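PDB 3K9D: aldehyde dehydrogenase from Listeria monocytogenes, which probably oxidises aldehyde or oxo groups, with NAD or NADP as the electron acceptor. Local coordinates for residues A[289-292]-A[297-300]. Numbering follows the deposited sequence.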
loop_
_atom_site.group_PDB
_atom_site.type_symbol
_atom_site.label_atom_id
_atom_site.label_comp_id
_atom_site.label_asym_id
_atom_site.label_seq_id
_atom_site.Cartn_x
_atom_site.Cartn_y
_atom_site.Cartn_z
ATOM N N LYS A 289 29.211 -15.816 20.496
ATOM C CA LYS A 289 28.466 -16.426 21.610
ATOM C C LYS A 289 27.701 -15.380 22.429
ATOM O O LYS A 289 26.546 -15.600 22.801
ATOM C CB LYS A 289 29.409 -17.236 22.509
ATOM C CG LYS A 289 29.954 -18.509 21.859
ATOM C CD LYS A 289 30.883 -19.266 22.800
ATOM C CE LYS A 289 31.408 -20.526 22.149
ATOM N NZ LYS A 289 32.580 -21.094 22.882
ATOM N N PHE A 290 28.327 -14.230 22.673
ATOM C CA PHE A 290 27.666 -13.125 23.393
ATOM C C PHE A 290 26.513 -12.442 22.622
ATOM O O PHE A 290 25.453 -12.152 23.199
ATOM C CB PHE A 290 28.692 -12.078 23.842
ATOM C CG PHE A 290 28.086 -10.944 24.609
ATOM C CD1 PHE A 290 27.725 -11.109 25.948
ATOM C CD2 PHE A 290 27.848 -9.718 23.994
ATOM C CE1 PHE A 290 27.133 -10.062 26.671
ATOM C CE2 PHE A 290 27.270 -8.666 24.704
ATOM C CZ PHE A 290 26.901 -8.844 26.043
ATOM N N ILE A 291 26.744 -12.169 21.337
ATOM C CA ILE A 291 25.778 -11.531 20.441
ATOM C C ILE A 291 24.492 -12.367 20.231
ATOM O O ILE A 291 23.372 -11.822 20.266
ATOM C CB ILE A 291 26.420 -11.236 19.047
ATOM C CG1 ILE A 291 27.381 -10.049 19.087
ATOM C CG2 ILE A 291 25.369 -10.918 18.011
ATOM C CD1 ILE A 291 28.075 -9.822 17.732
ATOM N N LEU A 292 24.650 -13.674 20.013
ATOM C CA LEU A 292 23.506 -14.542 19.735
ATOM C C LEU A 292 22.943 -15.177 21.010
ATOM O O LEU A 292 23.627 -15.957 21.677
ATOM C CB LEU A 292 23.859 -15.615 18.701
ATOM C CG LEU A 292 22.721 -16.566 18.284
ATOM C CD1 LEU A 292 21.635 -15.845 17.490
ATOM C CD2 LEU A 292 23.238 -17.770 17.515
ATOM N N SER A 297 17.377 -14.832 19.129
ATOM C CA SER A 297 17.446 -13.398 18.904
ATOM C C SER A 297 18.873 -12.862 19.098
ATOM O O SER A 297 19.758 -13.545 19.631
ATOM C CB SER A 297 16.471 -12.664 19.820
ATOM O OG SER A 297 16.840 -12.852 21.175
ATOM N N MET A 298 19.087 -11.638 18.637
ATOM C CA MET A 298 20.359 -10.960 18.811
ATOM C C MET A 298 20.266 -10.154 20.110
ATOM O O MET A 298 19.195 -9.644 20.448
ATOM C CB MET A 298 20.648 -10.057 17.607
ATOM C CG MET A 298 20.573 -10.769 16.231
ATOM S SD MET A 298 22.005 -11.773 15.781
ATOM C CE MET A 298 23.135 -10.460 15.310
ATOM N N ASN A 299 21.389 -10.066 20.824
ATOM C CA ASN A 299 21.503 -9.408 22.135
ATOM C C ASN A 299 21.276 -7.900 22.065
ATOM O O ASN A 299 22.059 -7.202 21.434
ATOM C CB ASN A 299 22.906 -9.677 22.690
ATOM C CG ASN A 299 22.981 -9.613 24.204
ATOM O OD1 ASN A 299 22.139 -9.012 24.869
ATOM N ND2 ASN A 299 24.014 -10.241 24.759
ATOM N N PRO A 300 20.211 -7.384 22.720
ATOM C CA PRO A 300 19.983 -5.933 22.707
ATOM C C PRO A 300 21.062 -5.117 23.440
ATOM O O PRO A 300 21.162 -3.921 23.215
ATOM C CB PRO A 300 18.636 -5.785 23.417
ATOM C CG PRO A 300 18.539 -6.974 24.293
ATOM C CD PRO A 300 19.171 -8.080 23.501
#
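N299 grips the end of helix 281-291 with two N-H groups, one from its backbone and one from its side chain. Its backbone N gives a hydrogen bond to I291 O at 2.7 Å. One residue back, N299 ND2 donates to F290 O over 2.9 Å in a fairly straight bond; the acceptor lies close to the plane of the amide, whereas the donor stands 33° out of the carbonyl plane. The amide can reach this oxygen because CG is anti to the backbone N (chi1 -155°), with CB directed at the helix end. Asparagine suits the place because its amide carries both donor and acceptor: while ND2 serves the helix, OD1 accepts from the backbone N of A301, so bonds at both ends fix its rotation.

The same ND2 sits over one face of the F290 ring, 3.4 Å above its plane and displaced toward the rim near CZ. Phenylalanine offers the amide nitrogen a flat face, but the two planes are 42° apart, so this is an oblique contact rather than a parallel stack. One residue before N299, M298 CA makes a CH...O contact with I291 O at 3.5 Å, sharing that oxygen with the N299 backbone N-H. The flexible thioether of M298, bent at chi2 and chi3, runs alongside I291 and brings CE to 3.5 Å from I291 CG2; the branched, buried isoleucine also rests on P337. L292, where the chain leaves helical geometry, packs its CD1 3.7 Å from S297 O.

Carbonyls of a final helical turn lack the amide partners of a continuing helix. Here the returning loop supplies N-H groups to two of them, and these bonds hold it against the helix it has just left.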